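Local coordinates for uncharacterized protein (Staphylococcus aureus subsp. aureus Mu50, PDB 4EBG) that is of unknown function, a secreted protein of the DUF4467 family that folds into a cystatin-like domain in which a long helix packs against an antiparallel sheet, at residues K8-Q13 and I31-S36; G50-L53 and K59-Y62. All blocks are in the same frame, centred on the assembly; numbering follows the deposited sequence. Where two conformers were deposited one is given.

In the fold
The two contacts show how a cystatin-like fold ties its long helix to the following loop and pairs the strands beneath. Interaction 1 comes first along the chain and joins helix 3-23 to the loop before strand 37-41. Interaction 2 follows in series and pairs neighbouring strands 46-52 and 60-68 of the hairpin. Their centres lie about 11 Å apart, and they touch directly: Ile31 CG2 packs on Ile51 CG2 at 3.6 Å, and Gln13 CG meets Ile51 CD1 at 3.7 Å. Ile51 is thus a shared element, paired within the sheet through its backbone while its side chain meets both helix and loop, so that all three form one continuous interior.

Interaction 1 (K8-Q13 and I31-S36); sequences KVYKEQ and IKQEDS. With PO4 (phosphate ion), chain D.
The step from the long N-terminal helix to the first sheet strand of this cystatin-like domain is fastened by Tyr10, which reaches from helix 3-23 into the loop holding Ile31, Gln33 and Ser36. With CG anti to its own carbonyl carbon (chi1 -81°), the ring projects across the gap and meets the loop on several sides. Gln33 crosses it at about a right angle and lies over one face: its CB is 4.0 Å from the centroid of the Tyr10 ring and 15° off the normal, a CH-pi contact. The extended chain carries the Gln33 amide beyond the ring, nearly parallel to it, to Gln3 of the helix and Asp93 of strand 91-94. Ile31 comes in at the edge instead, its CG2 in the ring plane and 3.9 Å from Tyr10 CE1. At the far end the phenol oxygen packs closely on Ser36, with Tyr10 OH 3.2 Å from Ser36 CB, and forms its hydrogen bond with Thr38 OG1.

The loop has bracing of its own. Lys32 O takes two donors from opposite faces of its carbonyl plane, Asp35 N at 3.1 Å and Ser36 OG at 2.7 Å, which ties the short 3-10 segment 33-34 together. Lys32 leaves the backbone away from the helix, and its NZ gives a 2.6 Å hydrogen bond to O3 of a phosphate ion (probably from the crystallisation liquor, also bound by Lys28) and bonds to Asp30 O as well. Beneath the contact, Tyr10 touches Ile49 and Ile31 touches Ile51, both on strand 46-52, so helix and loop rest together on the central sheet.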
loop_
_atom_site.group_PDB
_atom_site.type_symbol
_atom_site.label_atom_id
_atom_site.label_comp_id
_atom_site.label_asym_id
_atom_site.label_seq_id
_atom_site.Cartn_x
_atom_site.Cartn_y
_atom_site.Cartn_z
ATOM N N LYS B 8 -10.944 -9.156 12.555
ATOM C CA LYS B 8 -9.606 -9.446 12.088
ATOM C C LYS B 8 -9.401 -8.950 10.666
ATOM O O LYS B 8 -8.330 -8.453 10.347
ATOM C CB LYS B 8 -9.276 -10.939 12.182
ATOM C CG LYS B 8 -9.241 -11.493 13.613
ATOM C CD LYS B 8 -8.967 -12.968 13.628
ATOM C CE LYS B 8 -9.057 -13.588 15.029
ATOM N NZ LYS B 8 -9.200 -15.083 14.967
ATOM N N VAL B 9 -10.388 -9.195 9.820
ATOM C CA VAL B 9 -10.332 -8.753 8.420
ATOM C C VAL B 9 -10.210 -7.237 8.333
ATOM O O VAL B 9 -9.322 -6.717 7.634
ATOM C CB VAL B 9 -11.541 -9.308 7.600
ATOM C CG1 VAL B 9 -11.607 -8.635 6.247
ATOM C CG2 VAL B 9 -11.402 -10.836 7.435
ATOM N N TYR B 10 -11.079 -6.500 9.031
ATOM C CA TYR B 10 -11.024 -5.051 8.948
ATOM C C TYR B 10 -9.731 -4.525 9.591
ATOM O O TYR B 10 -9.180 -3.548 9.072
ATOM C CB TYR B 10 -12.285 -4.388 9.545
ATOM C CG TYR B 10 -13.434 -4.407 8.547
ATOM C CD1 TYR B 10 -13.562 -3.439 7.610
ATOM C CD2 TYR B 10 -14.329 -5.465 8.498
ATOM C CE1 TYR B 10 -14.556 -3.490 6.652
ATOM C CE2 TYR B 10 -15.324 -5.525 7.545
ATOM C CZ TYR B 10 -15.429 -4.552 6.621
ATOM O OH TYR B 10 -16.369 -4.586 5.638
ATOM N N LYS B 11 -9.240 -5.178 10.628
ATOM C CA LYS B 11 -7.966 -4.723 11.202
ATOM C C LYS B 11 -6.857 -4.859 10.175
ATOM O O LYS B 11 -6.020 -3.963 9.993
ATOM C CB LYS B 11 -7.668 -5.526 12.452
ATOM C CG LYS B 11 -6.306 -5.180 13.048
ATOM C CD LYS B 11 -6.108 -5.837 14.436
ATOM C CE LYS B 11 -4.716 -5.626 14.974
ATOM N NZ LYS B 11 -3.717 -6.509 14.332
ATOM N N GLU B 12 -6.807 -6.011 9.497
ATOM C CA GLU B 12 -5.768 -6.272 8.529
ATOM C C GLU B 12 -5.908 -5.282 7.357
ATOM O O GLU B 12 -4.912 -4.768 6.881
ATOM C CB GLU B 12 -5.836 -7.724 8.056
ATOM C CG GLU B 12 -4.768 -8.089 7.090
ATOM C CD GLU B 12 -3.377 -8.104 7.668
ATOM O OE1 GLU B 12 -3.220 -8.138 8.909
ATOM O OE2 GLU B 12 -2.432 -8.119 6.841
ATOM N N GLN B 13 -7.128 -5.055 6.879
ATOM C CA GLN B 13 -7.319 -4.147 5.796
ATOM C C GLN B 13 -6.801 -2.770 6.170
ATOM O O GLN B 13 -6.135 -2.083 5.368
ATOM C CB GLN B 13 -8.797 -4.036 5.410
ATOM C CG GLN B 13 -9.019 -3.154 4.145
ATOM C CD GLN B 13 -8.588 -3.800 2.884
ATOM O OE1 GLN B 13 -8.996 -4.912 2.633
ATOM N NE2 GLN B 13 -7.814 -3.116 2.048
ATOM N N ILE B 31 -11.172 2.605 7.526
ATOM C CA ILE B 31 -12.210 1.793 6.933
ATOM C C ILE B 31 -13.070 1.241 8.077
ATOM O O ILE B 31 -12.529 0.662 9.027
ATOM C CB ILE B 31 -11.640 0.632 6.093
ATOM C CG1 ILE B 31 -10.681 1.136 4.987
ATOM C CG2 ILE B 31 -12.754 -0.237 5.534
ATOM C CD1 ILE B 31 -11.313 2.068 3.975
ATOM N N LYS B 32 -14.381 1.387 7.923
ATOM C CA LYS B 32 -15.327 0.935 8.952
ATOM C C LYS B 32 -16.337 -0.048 8.359
ATOM O O LYS B 32 -16.893 0.194 7.323
ATOM C CB LYS B 32 -16.060 2.136 9.527
ATOM C CG LYS B 32 -15.152 3.152 10.232
ATOM C CD LYS B 32 -15.826 4.463 10.538
ATOM C CE LYS B 32 -15.926 5.438 9.357
ATOM N NZ LYS B 32 -14.613 6.097 8.972
ATOM N N GLN B 33 -16.590 -1.113 9.109
ATOM C CA GLN B 33 -17.545 -2.135 8.689
ATOM C C GLN B 33 -18.925 -1.535 8.374
ATOM O O GLN B 33 -19.588 -1.949 7.436
ATOM C CB GLN B 33 -17.628 -3.226 9.746
ATOM C CG GLN B 33 -18.607 -4.337 9.415
ATOM C CD GLN B 33 -18.595 -5.428 10.482
ATOM O OE1 GLN B 33 -17.677 -5.505 11.259
ATOM N NE2 GLN B 33 -19.615 -6.301 10.474
ATOM N N GLU B 34 -19.387 -0.587 9.186
ATOM C CA GLU B 34 -20.733 -0.038 9.036
ATOM C C GLU B 34 -20.882 0.873 7.806
ATOM O O GLU B 34 -21.968 1.207 7.442
ATOM C CB GLU B 34 -21.175 0.727 10.275
ATOM C CG GLU B 34 -20.420 2.042 10.509
ATOM C CD GLU B 34 -19.222 1.924 11.451
ATOM O OE1 GLU B 34 -18.657 0.780 11.584
ATOM O OE2 GLU B 34 -18.848 2.990 12.062
ATOM N N ASP B 35 -19.787 1.199 7.146
ATOM C CA ASP B 35 -19.782 1.943 5.894
ATOM C C ASP B 35 -19.340 1.066 4.718
ATOM O O ASP B 35 -19.029 1.576 3.622
ATOM C CB ASP B 35 -18.860 3.145 6.001
ATOM C CG ASP B 35 -19.334 4.179 6.996
ATOM O OD1 ASP B 35 -20.554 4.246 7.273
ATOM O OD2 ASP B 35 -18.476 4.925 7.485
ATOM N N SER B 36 -19.283 -0.248 4.939
ATOM C CA SER B 36 -18.723 -1.183 3.973
ATOM C C SER B 36 -19.748 -2.298 3.729
ATOM O O SER B 36 -20.816 -2.336 4.387
ATOM C CB SER B 36 -17.422 -1.733 4.508
ATOM O OG SER B 36 -16.471 -0.690 4.759
HETATM P P PO4 D . -15.968 8.937 6.835
HETATM O O1 PO4 D . -16.638 8.982 5.459
HETATM O O2 PO4 D . -17.098 9.054 7.779
HETATM O O3 PO4 D . -15.211 7.621 6.911
HETATM O O4 PO4 D . -15.025 10.171 6.877
#

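Interaction 2 (G50-L53 and K59-Y62); sequences GIQL and KMYY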
loop_
_atom_site.group_PDB
_atom_site.type_symbol
_atom_site.label_atom_id
_atom_site.label_comp_id
_atom_site.label_asym_id
_atom_site.label_seq_id
_atom_site.Cartn_x
_atom_site.Cartn_y
_atom_site.Cartn_z
ATOM N N GLY B 50 -16.229 -5.170 0.725
ATOM C CA GLY B 50 -16.263 -4.104 -0.242
ATOM C C GLY B 50 -16.134 -2.796 0.529
ATOM O O GLY B 50 -16.941 -2.499 1.389
ATOM N N ILE B 51 -15.140 -1.980 0.155
ATOM C CA ILE B 51 -14.783 -0.843 0.952
ATOM C C ILE B 51 -14.513 0.371 0.075
ATOM O O ILE B 51 -14.194 0.255 -1.108
ATOM C CB ILE B 51 -13.514 -1.146 1.812
ATOM C CG1 ILE B 51 -12.258 -1.305 0.968
ATOM C CG2 ILE B 51 -13.731 -2.315 2.736
ATOM C CD1 ILE B 51 -10.967 -1.286 1.687
ATOM N N GLN B 52 -14.582 1.530 0.701
ATOM C CA GLN B 52 -14.168 2.779 0.052
ATOM C C GLN B 52 -12.645 2.910 0.134
ATOM O O GLN B 52 -12.091 3.425 1.078
ATOM C CB GLN B 52 -14.822 4.003 0.692
ATOM C CG GLN B 52 -14.533 5.291 -0.097
ATOM C CD GLN B 52 -14.869 6.561 0.684
ATOM O OE1 GLN B 52 -15.460 6.551 1.773
ATOM N NE2 GLN B 52 -14.431 7.648 0.163
ATOM N N LEU B 53 -11.936 2.350 -0.845
ATOM C CA LEU B 53 -10.483 2.243 -0.788
ATOM C C LEU B 53 -9.822 3.601 -0.874
ATOM O O LEU B 53 -8.763 3.786 -0.313
ATOM C CB LEU B 53 -10.015 1.349 -1.933
ATOM C CG LEU B 53 -8.529 1.118 -2.115
ATOM C CD1 LEU B 53 -7.891 0.475 -0.825
ATOM C CD2 LEU B 53 -8.301 0.219 -3.351
ATOM N N LYS B 59 -16.446 4.874 -5.119
ATOM C CA LYS B 59 -16.482 3.484 -5.563
ATOM C C LYS B 59 -16.080 2.485 -4.505
ATOM O O LYS B 59 -15.150 2.704 -3.741
ATOM C CB LYS B 59 -15.569 3.320 -6.783
ATOM C CG LYS B 59 -15.534 1.915 -7.319
ATOM C CD LYS B 59 -14.895 1.826 -8.666
ATOM C CE LYS B 59 -14.816 0.378 -9.148
ATOM N NZ LYS B 59 -14.009 0.245 -10.383
HETATM N N MSE B 60 -16.798 1.367 -4.504
HETATM C CA MSE B 60 -16.471 0.228 -3.631
HETATM C C MSE B 60 -15.460 -0.661 -4.350
HETATM O O MSE B 60 -15.656 -1.019 -5.505
HETATM C CB MSE B 60 -17.695 -0.654 -3.300
HETATM C CG MSE B 60 -18.772 -0.108 -2.347
HETATM SE SE MSE B 60 -18.163 0.254 -0.538
HETATM C CE MSE B 60 -17.643 2.126 -0.783
ATOM N N TYR B 61 -14.447 -1.082 -3.608
ATOM C CA TYR B 61 -13.440 -2.019 -4.067
ATOM C C TYR B 61 -13.519 -3.252 -3.187
ATOM O O TYR B 61 -13.573 -3.136 -1.959
ATOM C CB TYR B 61 -12.052 -1.392 -4.009
ATOM C CG TYR B 61 -11.904 -0.276 -4.988
ATOM C CD1 TYR B 61 -12.407 0.999 -4.743
ATOM C CD2 TYR B 61 -11.254 -0.489 -6.166
ATOM C CE1 TYR B 61 -12.283 2.031 -5.642
ATOM C CE2 TYR B 61 -11.100 0.567 -7.094
ATOM C CZ TYR B 61 -11.633 1.810 -6.797
ATOM O OH TYR B 61 -11.490 2.853 -7.681
ATOM N N TYR B 62 -13.502 -4.446 -3.801
ATOM C CA TYR B 62 -13.719 -5.695 -3.092
ATOM C C TYR B 62 -12.415 -6.467 -2.924
ATOM O O TYR B 62 -11.547 -6.474 -3.825
ATOM C CB TYR B 62 -14.782 -6.519 -3.823
ATOM C CG TYR B 62 -16.183 -5.948 -3.595
ATOM C CD1 TYR B 62 -16.669 -4.914 -4.354
ATOM C CD2 TYR B 62 -17.005 -6.479 -2.608
ATOM C CE1 TYR B 62 -17.949 -4.394 -4.125
ATOM C CE2 TYR B 62 -18.254 -6.001 -2.386
ATOM C CZ TYR B 62 -18.727 -4.935 -3.148
ATOM O OH TYR B 62 -19.993 -4.420 -2.863
#
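Ile51 O accepts the shortest polar bond between the two strands, from Tyr61 N at 2.8 Å with an N-H...O angle of 168°, and a second, softer approach comes from Met60 CA at 3.4 Å as a CA-H...O contact. The exchange is reciprocal: Ile51 N donates to Tyr61 O at 2.9 Å, and Gly50 CA points a hydrogen at that same oxygen. Ile51 and Tyr61 therefore make an antiparallel hydrogen-bonded pair.

One position back, Gly50 faces Tyr62 in a non-hydrogen-bonded pair. Glycine has no side chain here to hold the aromatic group off, and Gly50 CA lies over the face of the Tyr62 ring, offset toward the rim, in a CH-pi contact 3.6 Å from the centroid and 20° off the normal. Tyr62 CG stands anti to its carbonyl carbon, chi1 -75°, which folds the ring back across the neighbouring strand; its hydroxyl is hydrogen-bonded to Asn37, and Pro80, Ile81 and Met84 of helix 80-86 pack against the side chain. On the same face as Tyr62, Met60, present as selenomethionine, bends in the conformer described so that CE reaches Gln52 CB at 3.7 Å.

On the face that carries Ile51 and Tyr61, Leu53, just past the strand, crosses Tyr61 at about a right angle, its CB 3.7 Å from Tyr61 CD1 and its CD2 over the ring. The Tyr61 hydroxyl is hydrogen-bonded to Arg57, and Tyr54 meets the ring edge-to-face, both from the connection between the strands. Gln52, centre of an inverse gamma turn, leads the chain into that connection and anchors its NE2 on Arg57 O. Antiparallel pairing of consecutive strands 46-52 and 60-68 makes this the loop end of a beta hairpin in the cystatin-like sheet.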